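Dual function macrocyclase-peptidase POPB (Galerina marginata, PDB 5N4B) cleaves peptide bonds on the C-terminal side of prolyl residues and closes peptides into macrocycles during biosynthesis of the amanitin toxins. Local coordinates at residues 311-316 / 328-333; 336-341 / 352-357. The protein carries 1 engineered substitution. All coordinates share one frame; numbering follows the deposited sequence.

Interaction 1 (311-316 / 328-333); sequences YAADYN and KTNLNA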
loop_
_atom_site.group_PDB
_atom_site.type_symbol
_atom_site.label_atom_id
_atom_site.label_comp_id
_atom_site.label_asym_id
_atom_site.label_seq_id
_atom_site.Cartn_x
_atom_site.Cartn_y
_atom_site.Cartn_z
ATOM N N TYR A 311 -21.445 -7.093 -11.066
ATOM C CA TYR A 311 -20.671 -6.472 -10.001
ATOM C C TYR A 311 -21.524 -6.385 -8.747
ATOM O O TYR A 311 -22.453 -5.576 -8.666
ATOM C CB TYR A 311 -20.195 -5.078 -10.428
ATOM C CG TYR A 311 -19.045 -5.121 -11.416
ATOM C CD1 TYR A 311 -17.748 -5.374 -10.975
ATOM C CD2 TYR A 311 -19.251 -4.934 -12.774
ATOM C CE1 TYR A 311 -16.692 -5.431 -11.842
ATOM C CE2 TYR A 311 -18.203 -4.982 -13.674
ATOM C CZ TYR A 311 -16.921 -5.220 -13.205
ATOM O OH TYR A 311 -15.864 -5.285 -14.074
ATOM N N ALA A 312 -21.171 -7.173 -7.743
ATOM C CA ALA A 312 -21.929 -7.202 -6.489
ATOM C C ALA A 312 -21.064 -7.512 -5.269
ATOM O O ALA A 312 -21.392 -7.092 -4.155
ATOM C CB ALA A 312 -23.055 -8.205 -6.557
ATOM N N ALA A 313 -19.957 -8.229 -5.453
ATOM C CA ALA A 313 -19.185 -8.690 -4.316
ATOM C C ALA A 313 -17.753 -8.973 -4.755
ATOM O O ALA A 313 -17.447 -9.040 -5.953
ATOM C CB ALA A 313 -19.834 -9.952 -3.725
ATOM N N ASP A 314 -16.891 -9.156 -3.765
ATOM C CA ASP A 314 -15.479 -9.503 -3.936
ATOM C C ASP A 314 -15.362 -11.021 -3.979
ATOM O O ASP A 314 -15.923 -11.697 -3.113
ATOM C CB ASP A 314 -14.777 -8.941 -2.685
ATOM C CG ASP A 314 -13.258 -9.119 -2.638
ATOM O OD1 ASP A 314 -12.701 -9.959 -3.346
ATOM O OD2 ASP A 314 -12.617 -8.413 -1.804
ATOM N N TYR A 315 -14.723 -11.557 -5.013
ATOM C CA TYR A 315 -14.471 -12.988 -5.122
ATOM C C TYR A 315 -12.999 -13.194 -5.451
ATOM O O TYR A 315 -12.503 -12.641 -6.435
ATOM C CB TYR A 315 -15.295 -13.595 -6.244
ATOM C CG TYR A 315 -16.791 -13.583 -6.106
ATOM C CD1 TYR A 315 -17.524 -12.467 -6.523
ATOM C CD2 TYR A 315 -17.488 -14.674 -5.583
ATOM C CE1 TYR A 315 -18.873 -12.432 -6.444
ATOM C CE2 TYR A 315 -18.831 -14.634 -5.505
ATOM C CZ TYR A 315 -19.529 -13.537 -5.934
ATOM O OH TYR A 315 -20.912 -13.588 -5.890
ATOM N N ASN A 316 -12.312 -13.995 -4.654
ATOM C CA ASN A 316 -10.918 -14.324 -4.886
ATOM C C ASN A 316 -10.719 -15.827 -4.701
ATOM O O ASN A 316 -11.037 -16.362 -3.638
ATOM C CB ASN A 316 -10.014 -13.515 -3.945
ATOM C CG ASN A 316 -8.530 -13.632 -4.314
ATOM O OD1 ASN A 316 -7.800 -14.327 -3.656
ATOM N ND2 ASN A 316 -8.133 -13.029 -5.435
ATOM N N LYS A 328 -12.777 -17.069 -1.433
ATOM C CA LYS A 328 -12.990 -16.095 -0.373
ATOM C C LYS A 328 -13.874 -14.997 -0.933
ATOM O O LYS A 328 -13.595 -14.471 -2.010
ATOM C CB LYS A 328 -11.668 -15.496 0.084
ATOM C CG LYS A 328 -11.835 -14.474 1.231
ATOM C CD LYS A 328 -10.524 -14.000 1.873
ATOM C CE LYS A 328 -9.606 -13.222 0.966
ATOM N NZ LYS A 328 -10.169 -11.922 0.568
ATOM N N THR A 329 -14.948 -14.669 -0.247
ATOM C CA THR A 329 -15.941 -13.739 -0.783
ATOM C C THR A 329 -16.586 -12.944 0.327
ATOM O O THR A 329 -16.661 -13.396 1.472
ATOM C CB THR A 329 -17.016 -14.463 -1.633
ATOM O OG1 THR A 329 -17.903 -13.525 -2.250
ATOM C CG2 THR A 329 -17.882 -15.323 -0.772
ATOM N N ASN A 330 -17.091 -11.764 -0.034
ATOM C CA ASN A 330 -17.990 -11.007 0.845
ATOM C C ASN A 330 -19.448 -10.999 0.362
ATOM O O ASN A 330 -20.245 -10.194 0.838
ATOM C CB ASN A 330 -17.459 -9.597 1.136
ATOM C CG ASN A 330 -17.441 -8.740 -0.069
ATOM O OD1 ASN A 330 -17.919 -9.130 -1.126
ATOM N ND2 ASN A 330 -16.924 -7.517 0.073
ATOM N N LEU A 331 -19.800 -11.919 -0.561
ATOM C CA LEU A 331 -21.195 -12.056 -1.008
ATOM C C LEU A 331 -22.114 -12.296 0.173
ATOM O O LEU A 331 -21.996 -13.320 0.863
ATOM C CB LEU A 331 -21.281 -13.222 -1.999
ATOM C CG LEU A 331 -22.686 -13.635 -2.407
ATOM C CD1 LEU A 331 -23.304 -12.518 -3.121
ATOM C CD2 LEU A 331 -22.635 -14.852 -3.299
ATOM N N ASN A 332 -22.999 -11.350 0.417
ATOM C CA ASN A 332 -23.945 -11.450 1.530
ATOM C C ASN A 332 -23.238 -11.671 2.851
ATOM O O ASN A 332 -23.785 -12.252 3.783
ATOM C CB ASN A 332 -24.967 -12.565 1.314
ATOM C CG ASN A 332 -25.783 -12.357 0.103
ATOM O OD1 ASN A 332 -26.232 -11.253 -0.149
ATOM N ND2 ASN A 332 -25.959 -13.418 -0.680
ATOM N N ALA A 333 -22.030 -11.100 2.994
ATOM C CA ALA A 333 -21.117 -11.412 4.099
ATOM C C ALA A 333 -20.059 -10.336 4.217
ATOM O O ALA A 333 -18.918 -10.516 3.798
ATOM C CB ALA A 333 -20.485 -12.785 3.910
HETATM O O HOH W 1 -12.236 -12.062 -1.510
#

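Interaction 2 (336-341 / 352-357); sequences YKVITI and DFIPEE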
loop_
_atom_site.group_PDB
_atom_site.type_symbol
_atom_site.label_atom_id
_atom_site.label_comp_id
_atom_site.label_asym_id
_atom_site.label_seq_id
_atom_site.Cartn_x
_atom_site.Cartn_y
_atom_site.Cartn_z
ATOM N N TYR A 336 -16.593 -11.201 5.242
ATOM C CA TYR A 336 -16.010 -12.234 4.394
ATOM C C TYR A 336 -16.228 -13.642 4.945
ATOM O O TYR A 336 -16.503 -13.846 6.129
ATOM C CB TYR A 336 -14.545 -11.937 4.064
ATOM C CG TYR A 336 -14.289 -10.788 3.130
ATOM C CD1 TYR A 336 -14.361 -9.469 3.561
ATOM C CD2 TYR A 336 -13.979 -11.015 1.795
ATOM C CE1 TYR A 336 -14.092 -8.405 2.691
ATOM C CE2 TYR A 336 -13.727 -9.951 0.936
ATOM C CZ TYR A 336 -13.790 -8.665 1.405
ATOM O OH TYR A 336 -13.542 -7.551 0.585
ATOM N N LYS A 337 -16.055 -14.616 4.058
ATOM C CA LYS A 337 -16.299 -16.036 4.332
ATOM C C LYS A 337 -15.683 -16.841 3.199
ATOM O O LYS A 337 -15.208 -16.280 2.222
ATOM C CB LYS A 337 -17.793 -16.353 4.463
ATOM C CG LYS A 337 -18.587 -16.130 3.199
ATOM C CD LYS A 337 -20.030 -16.512 3.343
ATOM C CE LYS A 337 -20.842 -16.171 2.116
ATOM N NZ LYS A 337 -22.261 -16.678 2.304
ATOM N N VAL A 338 -15.666 -18.153 3.338
ATOM C CA VAL A 338 -15.239 -19.045 2.259
ATOM C C VAL A 338 -16.449 -19.796 1.766
ATOM O O VAL A 338 -17.138 -20.455 2.572
ATOM C CB VAL A 338 -14.152 -20.046 2.684
ATOM C CG1 VAL A 338 -13.768 -20.942 1.508
ATOM C CG2 VAL A 338 -12.933 -19.354 3.254
ATOM N N ILE A 339 -16.676 -19.749 0.458
ATOM C CA ILE A 339 -17.698 -20.533 -0.193
ATOM C C ILE A 339 -17.038 -21.575 -1.092
ATOM O O ILE A 339 -15.858 -21.495 -1.452
ATOM C CB ILE A 339 -18.694 -19.672 -1.014
ATOM C CG1 ILE A 339 -17.935 -18.941 -2.124
ATOM C CG2 ILE A 339 -19.453 -18.703 -0.130
ATOM C CD1 ILE A 339 -18.883 -18.292 -3.147
ATOM N N THR A 340 -17.828 -22.579 -1.473
ATOM C CA THR A 340 -17.509 -23.428 -2.602
ATOM C C THR A 340 -18.534 -23.201 -3.703
ATOM O O THR A 340 -19.728 -23.049 -3.430
ATOM C CB THR A 340 -17.470 -24.904 -2.204
ATOM O OG1 THR A 340 -18.749 -25.330 -1.662
ATOM C CG2 THR A 340 -16.336 -25.181 -1.203
ATOM N N ILE A 341 -18.056 -23.214 -4.958
ATOM C CA ILE A 341 -18.898 -23.193 -6.165
ATOM C C ILE A 341 -18.548 -24.479 -6.895
ATOM O O ILE A 341 -17.384 -24.698 -7.268
ATOM C CB ILE A 341 -18.674 -21.945 -7.037
ATOM C CG1 ILE A 341 -19.018 -20.637 -6.284
ATOM C CG2 ILE A 341 -19.527 -22.044 -8.324
ATOM C CD1 ILE A 341 -18.873 -19.341 -7.053
ATOM N N ASP A 352 -21.569 -22.415 1.844
ATOM C CA ASP A 352 -20.586 -21.897 2.791
ATOM C C ASP A 352 -19.709 -23.032 3.260
ATOM O O ASP A 352 -20.210 -24.060 3.738
ATOM C CB ASP A 352 -21.233 -21.257 4.018
ATOM C CG ASP A 352 -21.964 -19.955 3.717
ATOM O OD1 ASP A 352 -21.876 -19.404 2.586
ATOM O OD2 ASP A 352 -22.624 -19.470 4.643
ATOM N N PHE A 353 -18.391 -22.868 3.166
ATOM C CA PHE A 353 -17.425 -23.817 3.701
ATOM C C PHE A 353 -16.927 -23.394 5.071
ATOM O O PHE A 353 -16.913 -24.202 6.011
ATOM C CB PHE A 353 -16.262 -23.990 2.720
ATOM C CG PHE A 353 -15.130 -24.857 3.223
ATOM C CD1 PHE A 353 -15.335 -26.212 3.445
ATOM C CD2 PHE A 353 -13.864 -24.356 3.429
ATOM C CE1 PHE A 353 -14.300 -27.042 3.880
ATOM C CE2 PHE A 353 -12.839 -25.156 3.872
ATOM C CZ PHE A 353 -13.032 -26.486 4.102
ATOM N N ILE A 354 -16.500 -22.126 5.184
ATOM C CA ILE A 354 -16.160 -21.509 6.470
ATOM C C ILE A 354 -17.124 -20.342 6.579
ATOM O O ILE A 354 -17.003 -19.401 5.790
ATOM C CB ILE A 354 -14.690 -21.088 6.566
ATOM C CG1 ILE A 354 -13.811 -22.320 6.549
ATOM C CG2 ILE A 354 -14.494 -20.265 7.862
ATOM C CD1 ILE A 354 -12.335 -21.983 6.390
ATOM N N PRO A 355 -18.078 -20.350 7.491
ATOM C CA PRO A 355 -19.096 -19.294 7.529
ATOM C C PRO A 355 -18.508 -17.965 7.949
ATOM O O PRO A 355 -17.481 -17.898 8.607
ATOM C CB PRO A 355 -20.103 -19.814 8.573
ATOM C CG PRO A 355 -19.380 -20.801 9.366
ATOM C CD PRO A 355 -18.331 -21.422 8.467
ATOM N N GLU A 356 -19.215 -16.905 7.594
ATOM C CA GLU A 356 -18.883 -15.555 8.051
ATOM C C GLU A 356 -18.901 -15.475 9.562
ATOM O O GLU A 356 -19.826 -16.000 10.210
ATOM C CB GLU A 356 -19.899 -14.569 7.483
ATOM C CG GLU A 356 -19.542 -13.130 7.740
ATOM C CD GLU A 356 -20.675 -12.149 7.492
ATOM O OE1 GLU A 356 -21.844 -12.589 7.477
ATOM O OE2 GLU A 356 -20.396 -10.948 7.364
ATOM N N GLU A 357 -17.939 -14.753 10.112
ATOM C CA GLU A 357 -17.943 -14.389 11.531
ATOM C C GLU A 357 -18.495 -12.979 11.613
ATOM O O GLU A 357 -17.974 -12.082 10.940
ATOM C CB GLU A 357 -16.528 -14.438 12.068
ATOM C CG GLU A 357 -16.006 -15.812 12.217
ATOM C CD GLU A 357 -16.730 -16.620 13.290
ATOM O OE1 GLU A 357 -17.104 -16.032 14.321
ATOM O OE2 GLU A 357 -16.943 -17.830 13.088
HETATM O O HOH W 2 -15.669 -13.643 8.734
#

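Interaction 1 (311-316 / 328-333)
The side-chain carbonyl of Asn330 takes the backbone N-H of Asp314 in a nearly straight bond, Asp314 N to Asn330 OD1 2.8 Å with 171° at the hydrogen. Asn330 reaches it because CG sits between its own backbone N and carbonyl carbon (chi1 67°). One residue back, the hydroxyl of Thr329 donates to the backbone oxygen of Asp314, OG1 to O 2.8 Å, and Asn330 N reaches that same oxygen in its carbonyl plane at 3.3 Å, so two donors grip it. Thr329 OG1 is used twice: it also accepts from Leu331 N, 3.0 Å away, in an ST turn. Asn316 and Lys328 exchange two backbone bonds as a hydrogen-bonded pair. On the face carrying these two residues, the lysine chain, bent at its last two torsions, brings NZ to a water that donates to Lys328 O and, weakly, to Asp314 OD1; OD2 is hydrogen-bonded to Tyr336 OH. On the face that carries Tyr315 and Thr329, Thr329 OG1 lies over the Tyr315 ring, 3.5 Å above its plane and toward the rim, while Leu331 CD2 meets Tyr315 OH at 3.4 Å. In the flanking loops, Ala313 CB fits against Leu331 CB. Here the antiparallel hairpin of strands 315-321 and 324-329 opens into loops, the second through a type II turn from Asn330 to Ala333, at the end of the first two strands of a four-stranded beta-propeller blade.

Interaction 2 (336-341 / 352-357)
Val338 meets the 352-357 segment with both its backbone and its side chain. Its oxygen accepts two successive N-H groups, from Phe353 N at 2.8 Å and from Ile354 N at 3.2 Å, both arriving from the same face of the carbonyl plane. Its own N-H donates to Ile354 O at 3.1 Å and 166°. The two methyls divide the neighbours between them: CG1, anti to the backbone N, comes to the edge of the Phe353 ring, near the ring plane, 3.9 Å from CD2, whereas CG2 lies against CB and CD1 of Ile354. Leu362 and Val365 of strand 361-368 also touch the valine.

Lys337 works on the polar side. With CG between its backbone N and carbonyl carbon (chi1 64°) and the rest of the chain extended, it carries NZ to Asp352 OD1, a 2.8 Å salt bridge in which NZ meets OD1 on its syn side, 21° out of the carboxylate plane. The aliphatic part is used as well, since CD and CE run close to the same oxygen and CB rests on Ile354 O.

Asp352 completes the trio. Its CB points away from strand 337-342, yet the carboxylate comes back and crosses the lysine chain at about a right angle, and OD1 also lies beside Ile339 CG2. Further along, Glu356 CG packs on Tyr336 O, and a water that accepts from Glu357 N lies within hydrogen-bonding distance of that oxygen.

Because Phe353 and Ile354 both face Val338, the register slips by one residue in a classic beta bulge. It lies where the outermost strand 349-352 leaves its propeller blade, at the corner at Phe353, on the way to the next blade at strand 361-368.

Interactions 1 and 2 follow one another along the chain and sit about 10 Å apart, centre to centre, within a single four-stranded blade of the propeller. The first joins the first two strands; the second ties the third strand to the end of the fourth and the chain just beyond it. The middle strands 324-329 and 337-342 connect them directly, through a backbone hydrogen bond from Lys337 N to Thr329 O, 2.9 Å. The side-chain tie is Asp314 OD2 to Tyr336 OH, 2.7 Å, and the backbone oxygen Leu331 O packs on Lys337 CE at 3.3 Å. Both contacts lie away from the catalytic residues Asp662 and His699 and from Ala578, the engineered replacement at the third charge-relay position.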